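Local coordinates for protein methylglyoxal reductase (NADPH-dependent) (Candida albicans SC5314, PDB 6KWS) that probably reduces methylglyoxal with NADPH, as a member of the dihydroflavonol-4-reductase branch of the NAD(P)-dependent epimerase/dehydratase family, at residues A[5-10]-A[78-83]; A[124-129]-A[166-171]; A[192-197]-A[241-246]. The protein carries 1 engineered substitution. One frame throughout, in Å; residues are numbered along the deposited sequence.

The three contacts follow one another across the Rossmann-type sheet of the NADPH-binding part, where strands 3-7, 75-80, 120-124 and 188-194 lie side by side in parallel. Contact 1 joins the first two, and it passes on to contact 2 through Thr124 N, 3.2 Å from His80 O. Contact 2 in turn meets contact 3 where Ser125 N lies 2.7 Å from Ile192 O. Their centres are about 16 Å (1 and 2) and 14 Å (2 and 3, 1 and 3) apart. Each holds residues known to bind NADPH: Thr10 and Leu81 in contact 1, Lys168 in contact 2, Val197 in contact 3. No NADPH is bound to the chain in this model.

Contact 1: residues A[5-10]-A[78-83]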
ATOM      1  N   ILE A   5       3.778  16.994   0.033  1.00 41.96           N
ATOM      2  CA  ILE A   5       4.317  16.352  -1.162  1.00 41.53           C
ATOM      3  C   ILE A   5       3.972  14.868  -1.133  1.00 42.04           C
ATOM      4  O   ILE A   5       4.207  14.183  -0.129  1.00 39.42           O
ATOM      5  CB  ILE A   5       5.835  16.541  -1.281  1.00 39.99           C
ATOM      6  CG1 ILE A   5       6.205  18.015  -1.155  1.00 46.28           C
ATOM      7  CG2 ILE A   5       6.313  15.983  -2.614  1.00 38.49           C
ATOM      8  CD1 ILE A   5       7.700  18.270  -1.306  1.00 42.41           C
ATOM      9  N   VAL A   6       3.440  14.363  -2.241  1.00 37.22           N
ATOM     10  CA  VAL A   6       3.064  12.968  -2.365  1.00 36.30           C
ATOM     11  C   VAL A   6       3.749  12.424  -3.607  1.00 38.26           C
ATOM     12  O   VAL A   6       3.495  12.902  -4.718  1.00 43.31           O
ATOM     13  CB  VAL A   6       1.540  12.792  -2.464  1.00 37.22           C
ATOM     14  CG1 VAL A   6       1.205  11.324  -2.708  1.00 39.18           C
ATOM     15  CG2 VAL A   6       0.822  13.330  -1.189  1.00 30.79           C
ATOM     16  N   SER A   7       4.612  11.434  -3.431  1.00 37.87           N
ATOM     17  CA  SER A   7       5.279  10.824  -4.568  1.00 40.20           C
ATOM     18  C   SER A   7       4.439   9.692  -5.135  1.00 41.66           C
ATOM     19  O   SER A   7       3.726   9.000  -4.402  1.00 40.04           O
ATOM     20  CB  SER A   7       6.650  10.282  -4.176  1.00 42.46           C
ATOM     21  OG  SER A   7       6.496   9.251  -3.219  1.00 43.74           O
ATOM     22  N   GLY A   8       4.547   9.495  -6.451  1.00 39.50           N
ATOM     23  CA  GLY A   8       3.800   8.453  -7.127  1.00 39.02           C
ATOM     24  C   GLY A   8       2.304   8.680  -7.031  1.00 46.62           C
ATOM     25  O   GLY A   8       1.547   7.761  -6.694  1.00 44.40           O
ATOM     26  N   ALA A   9       1.866   9.907  -7.344  1.00 44.05           N
ATOM     27  CA  ALA A   9       0.518  10.361  -7.027  1.00 37.55           C
ATOM     28  C   ALA A   9      -0.577   9.690  -7.854  1.00 46.58           C
ATOM     29  O   ALA A   9      -1.761   9.826  -7.504  1.00 43.37           O
ATOM     30  CB  ALA A   9       0.440  11.869  -7.207  1.00 38.82           C
ATOM     31  N   THR A  10      -0.232   8.985  -8.937  1.00 44.82           N
ATOM     32  CA  THR A  10      -1.230   8.233  -9.689  1.00 42.78           C
ATOM     33  C   THR A  10      -1.365   6.783  -9.236  1.00 41.41           C
ATOM     34  O   THR A  10      -2.208   6.066  -9.787  1.00 39.80           O
ATOM     35  CB  THR A  10      -0.889   8.229 -11.167  1.00 43.79           C
ATOM     36  OG1 THR A  10       0.490   7.889 -11.298  1.00 54.57           O
ATOM     37  CG2 THR A  10      -1.119   9.601 -11.764  1.00 48.54           C
ATOM     38  N   PHE A  78       6.212  15.020   3.803  1.00 37.34           N
ATOM     39  CA  PHE A  78       6.539  14.245   2.613  1.00 41.23           C
ATOM     40  C   PHE A  78       5.945  12.845   2.762  1.00 42.21           C
ATOM     41  O   PHE A  78       6.442  12.034   3.555  1.00 42.22           O
ATOM     42  CB  PHE A  78       8.048  14.184   2.396  1.00 42.26           C
ATOM     43  CG  PHE A  78       8.460  13.567   1.070  1.00 45.32           C
ATOM     44  CD1 PHE A  78       8.404  12.193   0.876  1.00 39.74           C
ATOM     45  CD2 PHE A  78       8.947  14.360   0.040  1.00 40.97           C
ATOM     46  CE1 PHE A  78       8.797  11.633  -0.325  1.00 38.28           C
ATOM     47  CE2 PHE A  78       9.353  13.800  -1.159  1.00 41.87           C
ATOM     48  CZ  PHE A  78       9.278  12.438  -1.341  1.00 41.92           C
ATOM     49  N   LEU A  79       4.893  12.558   1.991  1.00 39.31           N
ATOM     50  CA  LEU A  79       4.287  11.231   1.923  1.00 38.69           C
ATOM     51  C   LEU A  79       4.917  10.460   0.770  1.00 39.93           C
ATOM     52  O   LEU A  79       4.690  10.787  -0.398  1.00 44.52           O
ATOM     53  CB  LEU A  79       2.781  11.330   1.726  1.00 38.14           C
ATOM     54  CG  LEU A  79       2.008  12.122   2.765  1.00 37.05           C
ATOM     55  CD1 LEU A  79       0.539  12.081   2.433  1.00 31.81           C
ATOM     56  CD2 LEU A  79       2.254  11.537   4.111  1.00 39.34           C
ATOM     57  N   HIS A  80       5.682   9.429   1.084  1.00 37.73           N
ATOM     58  CA  HIS A  80       6.407   8.670   0.071  1.00 39.35           C
ATOM     59  C   HIS A  80       5.586   7.422  -0.255  1.00 39.99           C
ATOM     60  O   HIS A  80       5.519   6.480   0.536  1.00 42.28           O
ATOM     61  CB  HIS A  80       7.804   8.335   0.585  1.00 38.03           C
ATOM     62  CG  HIS A  80       8.662   7.606  -0.395  1.00 38.77           C
ATOM     63  ND1 HIS A  80       8.645   7.873  -1.746  1.00 41.88           N
ATOM     64  CD2 HIS A  80       9.571   6.618  -0.217  1.00 41.15           C
ATOM     65  CE1 HIS A  80       9.502   7.077  -2.361  1.00 44.43           C
ATOM     66  NE2 HIS A  80      10.079   6.306  -1.454  1.00 43.99           N
ATOM     67  N   LEU A  81       4.932   7.421  -1.406  1.00 39.80           N
ATOM     68  CA  LEU A  81       4.144   6.267  -1.798  1.00 38.98           C
ATOM     69  C   LEU A  81       4.640   5.592  -3.065  1.00 41.92           C
ATOM     70  O   LEU A  81       4.172   4.489  -3.371  1.00 45.98           O
ATOM     71  CB  LEU A  81       2.673   6.659  -1.987  1.00 39.15           C
ATOM     72  CG  LEU A  81       2.046   7.556  -0.919  1.00 44.92           C
ATOM     73  CD1 LEU A  81       0.560   7.514  -1.031  1.00 45.26           C
ATOM     74  CD2 LEU A  81       2.433   7.133   0.463  1.00 47.31           C
ATOM     75  N   ALA A  82       5.593   6.193  -3.781  1.00 44.78           N
ATOM     76  CA  ALA A  82       6.010   5.705  -5.093  1.00 50.93           C
ATOM     77  C   ALA A  82       6.707   4.340  -5.018  1.00 60.00           C
ATOM     78  O   ALA A  82       7.416   4.022  -4.053  1.00 54.68           O
ATOM     79  CB  ALA A  82       6.929   6.730  -5.760  1.00 46.62           C
ATOM     80  N   SER A  83       6.505   3.536  -6.070  1.00 65.99           N
ATOM     81  CA  SER A  83       7.120   2.206  -6.204  1.00 70.26           C
ATOM     82  C   SER A  83       8.358   2.218  -7.124  1.00 67.07           C
ATOM     83  O   SER A  83       8.261   2.046  -8.347  1.00 65.56           O
ATOM     84  CB  SER A  83       6.090   1.199  -6.729  1.00 66.92           C
ATOM     85  OG  SER A  83       6.584  -0.131  -6.663  1.00 76.54           O
TER
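Ser7 reaches across from segment 5-10 to His80, Leu81 and Ala82, where the chain leaves strand 75-80. Ser7 CB lies 3.9 Å from Ala82 CB and in the plane of the His80 ring, at the edge. From there OG is turned between the backbone N and the carbonyl carbon (chi1 63°), which brings it to three partners at once. It shares a hydrogen bond with His80 ND1 at 2.9 Å. It also accepts the backbone N-H of Leu81, with N 3.0 Å from OG in a bent bond (138° at the hydrogen), and that of Ala82, with N 3.2 Å from OG in a straighter one (156°). Further back the strands run parallel, paired by Leu79 N to Ile5 O (2.8 Å) and Ser7 N to Leu79 O (3.1 Å). Val6 CG2 meets Leu79 CD1 at 3.8 Å on the face covered by helix 12-23, while on the other face Ile5 CG2 reaches Phe78 CE2 at 4.0 Å, and Phe78 also touches Val107 and Ile111 of helix 92-114. After Ser7 the chain turns through Gly8, at positive phi, into the glycine-rich loop of the extended short-chain dehydrogenases, Gly-x-x-Gly-x-x-Ala here, and Thr10 on it binds NADPH. A buried hydroxyl held by one imidazole and two amides thus fixes two cofactor-binding turns against each other, the second carrying Leu81.

Contact 2: residues A[124-129]-A[166-171]; sequences TSSYAA and GSKKFA
The contact lies at the NADPH site of a short-chain dehydrogenase-type fold, where Lys168, a binding residue, packs against the loop carrying Ser126. Lys168 and Tyr164 fit the Tyr-x-x-x-Lys pattern of these enzymes, so the site is probably also where catalysis occurs. Lys168 lays the aliphatic part of its chain alongside Ser126: CG approaches Ser126 CB to 3.9 Å, with CB and CD only slightly farther from the same carbon. The chain bends at chi2 (-66°), and beyond CD its extended remainder draws away, leaving Lys168 NZ 5.1 Å from Ser126 CB. Ser126 OG accepts the backbone N-H of Ala128, 2.8 Å from its N, an ST turn that shapes the loop facing the lysine. Two alanines complete the apposition. Ala128 CB faces Lys168 CB at 4.3 Å, and Ala129 CB rests on the helix backbone 3.7 Å from Lys169 CA. Lys169 then leads its own end away from the loop, and its NZ bonds to the carbonyl oxygens of Asn149 and Ile151. Ser125 OG comes only to 4.1 Å from Lys168 O and bonds instead to Glu172, one turn farther along the helix. No hydrogen bond crosses between the two segments. The loop leaves strand 120-124, is paired through Ser125 and Tyr127 with strand 188-194 on one side, and packs against helix 160-181, whose Phe170 and Ala171 in turn touch helix 92-114.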
ATOM      1  N   THR A 124       5.200   4.209   2.715  1.00 36.11           N
ATOM      2  CA  THR A 124       4.410   2.992   2.614  1.00 39.90           C
ATOM      3  C   THR A 124       5.339   1.799   2.661  1.00 37.75           C
ATOM      4  O   THR A 124       6.191   1.638   1.781  1.00 37.95           O
ATOM      5  CB  THR A 124       3.603   2.946   1.326  1.00 37.45           C
ATOM      6  OG1 THR A 124       3.051   4.239   1.079  1.00 44.64           O
ATOM      7  CG2 THR A 124       2.480   1.927   1.464  1.00 28.88           C
ATOM      8  N   SER A 125       5.167   0.961   3.672  1.00 31.20           N
ATOM      9  CA  SER A 125       5.890  -0.295   3.690  1.00 34.50           C
ATOM     10  C   SER A 125       4.891  -1.415   3.410  1.00 34.57           C
ATOM     11  O   SER A 125       4.051  -1.280   2.513  1.00 35.66           O
ATOM     12  CB  SER A 125       6.636  -0.457   5.019  1.00 33.81           C
ATOM     13  OG  SER A 125       7.525  -1.558   4.954  1.00 34.63           O
ATOM     14  N   SER A 126       4.943  -2.501   4.176  1.00 30.77           N
ATOM     15  CA  SER A 126       4.106  -3.650   3.883  1.00 30.79           C
ATOM     16  C   SER A 126       4.111  -4.578   5.082  1.00 36.36           C
ATOM     17  O   SER A 126       5.112  -4.683   5.796  1.00 33.70           O
ATOM     18  CB  SER A 126       4.587  -4.412   2.638  1.00 29.77           C
ATOM     19  OG  SER A 126       4.033  -5.723   2.603  1.00 35.69           O
ATOM     20  N   TYR A 127       2.972  -5.250   5.289  1.00 35.55           N
ATOM     21  CA  TYR A 127       2.928  -6.360   6.228  1.00 32.69           C
ATOM     22  C   TYR A 127       4.063  -7.345   5.957  1.00 34.80           C
ATOM     23  O   TYR A 127       4.550  -8.012   6.879  1.00 36.31           O
ATOM     24  CB  TYR A 127       1.560  -7.051   6.124  1.00 37.92           C
ATOM     25  CG  TYR A 127       1.359  -8.229   7.056  1.00 38.60           C
ATOM     26  CD1 TYR A 127       1.475  -8.076   8.441  1.00 39.36           C
ATOM     27  CD2 TYR A 127       1.059  -9.491   6.557  1.00 38.32           C
ATOM     28  CE1 TYR A 127       1.298  -9.147   9.297  1.00 38.07           C
ATOM     29  CE2 TYR A 127       0.870 -10.576   7.408  1.00 39.72           C
ATOM     30  CZ  TYR A 127       0.989 -10.397   8.772  1.00 44.51           C
ATOM     31  OH  TYR A 127       0.808 -11.465   9.622  1.00 47.41           O
ATOM     32  N   ALA A 128       4.498  -7.448   4.702  1.00 29.65           N
ATOM     33  CA  ALA A 128       5.596  -8.338   4.374  1.00 35.00           C
ATOM     34  C   ALA A 128       6.878  -7.982   5.112  1.00 37.80           C
ATOM     35  O   ALA A 128       7.750  -8.841   5.251  1.00 37.85           O
ATOM     36  CB  ALA A 128       5.855  -8.326   2.868  1.00 35.92           C
ATOM     37  N   ALA A 129       7.043  -6.736   5.555  1.00 36.41           N
ATOM     38  CA  ALA A 129       8.210  -6.413   6.364  1.00 32.10           C
ATOM     39  C   ALA A 129       8.009  -6.773   7.826  1.00 35.76           C
ATOM     40  O   ALA A 129       8.973  -6.745   8.603  1.00 38.30           O
ATOM     41  CB  ALA A 129       8.563  -4.928   6.240  1.00 31.74           C
ATOM     42  N   GLY A 166      11.126  -9.867   0.713  1.00 44.75           N
ATOM     43  CA  GLY A 166      12.438  -9.403   1.137  1.00 39.96           C
ATOM     44  C   GLY A 166      12.670  -7.936   0.832  1.00 40.30           C
ATOM     45  O   GLY A 166      13.101  -7.168   1.695  1.00 37.41           O
ATOM     46  N   SER A 167      12.370  -7.519  -0.399  1.00 40.64           N
ATOM     47  CA  SER A 167      12.628  -6.134  -0.772  1.00 41.39           C
ATOM     48  C   SER A 167      11.823  -5.175   0.083  1.00 41.07           C
ATOM     49  O   SER A 167      12.289  -4.073   0.401  1.00 37.29           O
ATOM     50  CB  SER A 167      12.300  -5.916  -2.236  1.00 45.09           C
ATOM     51  OG  SER A 167      10.921  -6.141  -2.417  1.00 48.30           O
ATOM     52  N   LYS A 168      10.609  -5.567   0.466  1.00 41.60           N
ATOM     53  CA  LYS A 168       9.843  -4.703   1.353  1.00 41.69           C
ATOM     54  C   LYS A 168      10.537  -4.570   2.703  1.00 38.08           C
ATOM     55  O   LYS A 168      10.700  -3.454   3.217  1.00 40.20           O
ATOM     56  CB  LYS A 168       8.410  -5.221   1.485  1.00 41.85           C
ATOM     57  CG  LYS A 168       7.597  -5.069   0.180  1.00 40.80           C
ATOM     58  CD  LYS A 168       7.387  -3.608  -0.138  1.00 42.57           C
ATOM     59  CE  LYS A 168       6.623  -3.395  -1.437  1.00 58.01           C
ATOM     60  NZ  LYS A 168       6.116  -1.980  -1.526  1.00 60.33           N
ATOM     61  N   LYS A 169      11.026  -5.687   3.251  1.00 34.59           N
ATOM     62  CA  LYS A 169      11.718  -5.661   4.536  1.00 34.32           C
ATOM     63  C   LYS A 169      13.035  -4.888   4.455  1.00 38.22           C
ATOM     64  O   LYS A 169      13.343  -4.088   5.343  1.00 40.49           O
ATOM     65  CB  LYS A 169      11.946  -7.096   5.026  1.00 36.07           C
ATOM     66  CG  LYS A 169      12.784  -7.253   6.304  1.00 39.60           C
ATOM     67  CD  LYS A 169      14.277  -7.414   5.961  1.00 43.49           C
ATOM     68  CE  LYS A 169      15.113  -7.779   7.180  1.00 44.78           C
ATOM     69  NZ  LYS A 169      15.057  -9.243   7.438  1.00 41.32           N
ATOM     70  N   PHE A 170      13.836  -5.105   3.414  1.00 38.05           N
ATOM     71  CA  PHE A 170      15.113  -4.398   3.395  1.00 39.88           C
ATOM     72  C   PHE A 170      14.933  -2.922   3.083  1.00 36.85           C
ATOM     73  O   PHE A 170      15.640  -2.090   3.653  1.00 37.25           O
ATOM     74  CB  PHE A 170      16.094  -5.080   2.431  1.00 39.91           C
ATOM     75  CG  PHE A 170      16.573  -6.403   2.949  1.00 39.05           C
ATOM     76  CD1 PHE A 170      17.394  -6.458   4.083  1.00 38.39           C
ATOM     77  CD2 PHE A 170      16.140  -7.594   2.374  1.00 39.97           C
ATOM     78  CE1 PHE A 170      17.817  -7.672   4.615  1.00 35.93           C
ATOM     79  CE2 PHE A 170      16.554  -8.828   2.897  1.00 39.40           C
ATOM     80  CZ  PHE A 170      17.398  -8.866   4.027  1.00 38.83           C
ATOM     81  N   ALA A 171      13.949  -2.572   2.242  1.00 42.69           N
ATOM     82  CA  ALA A 171      13.620  -1.161   2.015  1.00 39.87           C
ATOM     83  C   ALA A 171      13.258  -0.456   3.315  1.00 40.03           C
ATOM     84  O   ALA A 171      13.717   0.661   3.572  1.00 42.98           O
ATOM     85  CB  ALA A 171      12.474  -1.024   1.014  1.00 36.52           C
TER

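Contact 3: residues A[192-197]-A[241-246]; sequences INPSFV and RDVAKA
Val243 drives its two methyl groups from segment 241-246 into the side chains of 192-197; the axes of 192-194 and 241-246 come within 9.5 Å and run nearly antiparallel, at 170°. The close part gathers around Ile192 and Pro194. With CG1 anti to the backbone N (chi1 179°), Val243 sets that methyl 4.1 Å from Ile192 CG2, while its other methyl, CG2, comes to 3.9 Å from Pro194 CB. The side chains of Ile192 and Val243 pass side by side, pointing opposite ways, and the far end of the isoleucine reaches the next turn of the helix, where CD1 lies 4.0 Å from Ala246 CB and 3.8 Å from Ala246 O. Beyond Pro194 the packing slackens: Val197 is partly exposed, and its CG2 gets no nearer to Val243 CG2 than 4.4 Å. This looser end is the cofactor side, for Val197 binds NADPH and packs beside Phe12, another NADPH-binding residue. No hydrogen bond links the two segments; the contact is made by apolar side chains, with Leu263 of strand 260-269 packed on Ile192, Val243 and Ala246. As the Val243 side chain also lies about 4 Å from that of NADPH-binding Ile13, the apolar cluster probably backs the cofactor pocket.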
ATOM      1  N   ILE A 192       3.592   2.880   7.195  1.00 33.94           N
ATOM      2  CA  ILE A 192       2.283   2.260   7.006  1.00 30.98           C
ATOM      3  C   ILE A 192       2.506   0.879   6.395  1.00 30.88           C
ATOM      4  O   ILE A 192       2.961   0.779   5.249  1.00 34.06           O
ATOM      5  CB  ILE A 192       1.399   3.122   6.097  1.00 34.01           C
ATOM      6  CG1 ILE A 192       1.332   4.552   6.631  1.00 33.82           C
ATOM      7  CG2 ILE A 192       0.002   2.534   5.985  1.00 33.00           C
ATOM      8  CD1 ILE A 192       0.490   4.673   7.894  1.00 34.93           C
ATOM      9  N   ASN A 193       2.197  -0.194   7.131  1.00 34.27           N
ATOM     10  CA  ASN A 193       2.425  -1.562   6.646  1.00 33.94           C
ATOM     11  C   ASN A 193       1.112  -2.278   6.402  1.00 33.82           C
ATOM     12  O   ASN A 193       0.628  -3.006   7.285  1.00 34.27           O
ATOM     13  CB  ASN A 193       3.261  -2.378   7.626  1.00 35.57           C
ATOM     14  CG  ASN A 193       4.477  -1.662   8.062  1.00 36.31           C
ATOM     15  OD1 ASN A 193       5.579  -1.936   7.597  1.00 37.41           O
ATOM     16  ND2 ASN A 193       4.295  -0.736   8.985  1.00 34.48           N
ATOM     17  N   PRO A 194       0.520  -2.149   5.220  1.00 35.88           N
ATOM     18  CA  PRO A 194      -0.733  -2.849   4.940  1.00 33.46           C
ATOM     19  C   PRO A 194      -0.499  -4.289   4.511  1.00 30.05           C
ATOM     20  O   PRO A 194       0.537  -4.638   3.936  1.00 27.55           O
ATOM     21  CB  PRO A 194      -1.323  -2.024   3.795  1.00 29.48           C
ATOM     22  CG  PRO A 194      -0.133  -1.515   3.083  1.00 28.10           C
ATOM     23  CD  PRO A 194       0.959  -1.326   4.077  1.00 31.55           C
ATOM     24  N   SER A 195      -1.489  -5.137   4.801  1.00 27.32           N
ATOM     25  CA  SER A 195      -1.519  -6.471   4.200  1.00 33.46           C
ATOM     26  C   SER A 195      -1.969  -6.354   2.748  1.00 33.80           C
ATOM     27  O   SER A 195      -1.720  -5.317   2.118  1.00 31.31           O
ATOM     28  CB  SER A 195      -2.428  -7.420   4.981  1.00 28.18           C
ATOM     29  OG  SER A 195      -3.336  -6.706   5.786  1.00 31.86           O
ATOM     30  N   PHE A 196      -2.609  -7.392   2.195  1.00 28.83           N
ATOM     31  CA  PHE A 196      -3.139  -7.271   0.840  1.00 31.02           C
ATOM     32  C   PHE A 196      -4.172  -6.154   0.776  1.00 27.68           C
ATOM     33  O   PHE A 196      -5.119  -6.121   1.564  1.00 30.89           O
ATOM     34  CB  PHE A 196      -3.769  -8.577   0.367  1.00 34.03           C
ATOM     35  CG  PHE A 196      -2.797  -9.688   0.210  1.00 42.69           C
ATOM     36  CD1 PHE A 196      -1.893  -9.695  -0.851  1.00 38.45           C
ATOM     37  CD2 PHE A 196      -2.790 -10.753   1.119  1.00 41.62           C
ATOM     38  CE1 PHE A 196      -0.983 -10.737  -0.993  1.00 37.06           C
ATOM     39  CE2 PHE A 196      -1.884 -11.802   0.982  1.00 33.04           C
ATOM     40  CZ  PHE A 196      -0.981 -11.790  -0.073  1.00 38.76           C
ATOM     41  N   VAL A 197      -3.990  -5.237  -0.161  1.00 25.96           N
ATOM     42  CA  VAL A 197      -4.835  -4.055  -0.244  1.00 31.07           C
ATOM     43  C   VAL A 197      -5.954  -4.298  -1.253  1.00 36.32           C
ATOM     44  O   VAL A 197      -5.699  -4.459  -2.452  1.00 38.10           O
ATOM     45  CB  VAL A 197      -4.018  -2.815  -0.621  1.00 28.09           C
ATOM     46  CG1 VAL A 197      -4.947  -1.650  -0.738  1.00 31.60           C
ATOM     47  CG2 VAL A 197      -2.938  -2.554   0.419  1.00 26.55           C
ATOM     48  N   ARG A 241      -8.985   2.471   1.062  1.00 36.48           N
ATOM     49  CA  ARG A 241      -9.399   3.761   1.595  1.00 33.65           C
ATOM     50  C   ARG A 241      -8.942   3.944   3.041  1.00 37.30           C
ATOM     51  O   ARG A 241      -8.578   5.055   3.446  1.00 34.07           O
ATOM     52  CB  ARG A 241     -10.910   3.892   1.457  1.00 33.73           C
ATOM     53  CG  ARG A 241     -11.322   4.081   0.006  1.00 34.14           C
ATOM     54  CD  ARG A 241     -12.784   3.784  -0.220  1.00 30.75           C
ATOM     55  NE  ARG A 241     -13.114   2.398   0.103  1.00 37.40           N
ATOM     56  CZ  ARG A 241     -14.307   1.845  -0.110  1.00 37.53           C
ATOM     57  NH1 ARG A 241     -15.283   2.555  -0.660  1.00 33.25           N
ATOM     58  NH2 ARG A 241     -14.522   0.577   0.212  1.00 36.02           N
ATOM     59  N   ASP A 242      -8.933   2.863   3.830  1.00 39.30           N
ATOM     60  CA  ASP A 242      -8.405   2.950   5.191  1.00 38.30           C
ATOM     61  C   ASP A 242      -6.886   3.084   5.201  1.00 35.06           C
ATOM     62  O   ASP A 242      -6.322   3.767   6.062  1.00 35.76           O
ATOM     63  CB  ASP A 242      -8.863   1.736   5.992  1.00 36.80           C
ATOM     64  CG  ASP A 242     -10.376   1.657   6.074  1.00 43.44           C
ATOM     65  OD1 ASP A 242     -10.991   2.759   6.144  1.00 45.96           O
ATOM     66  OD2 ASP A 242     -10.949   0.528   6.044  1.00 39.97           O
ATOM     67  N   VAL A 243      -6.205   2.456   4.253  1.00 34.82           N
ATOM     68  CA  VAL A 243      -4.771   2.652   4.142  1.00 32.59           C
ATOM     69  C   VAL A 243      -4.477   4.106   3.816  1.00 37.29           C
ATOM     70  O   VAL A 243      -3.697   4.771   4.512  1.00 40.02           O
ATOM     71  CB  VAL A 243      -4.186   1.691   3.088  1.00 37.08           C
ATOM     72  CG1 VAL A 243      -2.690   1.892   2.938  1.00 30.92           C
ATOM     73  CG2 VAL A 243      -4.496   0.242   3.459  1.00 31.59           C
ATOM     74  N   ALA A 244      -5.123   4.629   2.765  1.00 37.65           N
ATOM     75  CA  ALA A 244      -4.993   6.041   2.415  1.00 35.46           C
ATOM     76  C   ALA A 244      -5.241   6.938   3.624  1.00 38.10           C
ATOM     77  O   ALA A 244      -4.468   7.865   3.891  1.00 38.68           O
ATOM     78  CB  ALA A 244      -5.959   6.400   1.288  1.00 30.71           C
ATOM     79  N   LYS A 245      -6.318   6.678   4.370  1.00 33.21           N
ATOM     80  CA  LYS A 245      -6.612   7.540   5.502  1.00 34.42           C
ATOM     81  C   LYS A 245      -5.525   7.433   6.559  1.00 37.27           C
ATOM     82  O   LYS A 245      -5.171   8.430   7.202  1.00 37.62           O
ATOM     83  CB  LYS A 245      -7.970   7.196   6.094  1.00 37.12           C
ATOM     84  CG  LYS A 245      -8.347   8.095   7.249  1.00 34.58           C
ATOM     85  CD  LYS A 245      -9.793   7.903   7.644  1.00 41.23           C
ATOM     86  CE  LYS A 245     -10.114   8.655   8.937  1.00 49.85           C
ATOM     87  NZ  LYS A 245     -11.417   9.380   8.869  1.00 58.22           N
ATOM     88  N   ALA A 246      -4.958   6.235   6.731  1.00 36.94           N
ATOM     89  CA  ALA A 246      -3.908   6.059   7.729  1.00 35.74           C
ATOM     90  C   ALA A 246      -2.690   6.901   7.393  1.00 35.39           C
ATOM     91  O   ALA A 246      -2.083   7.496   8.285  1.00 40.65           O
ATOM     92  CB  ALA A 246      -3.529   4.584   7.861  1.00 32.28           C
TER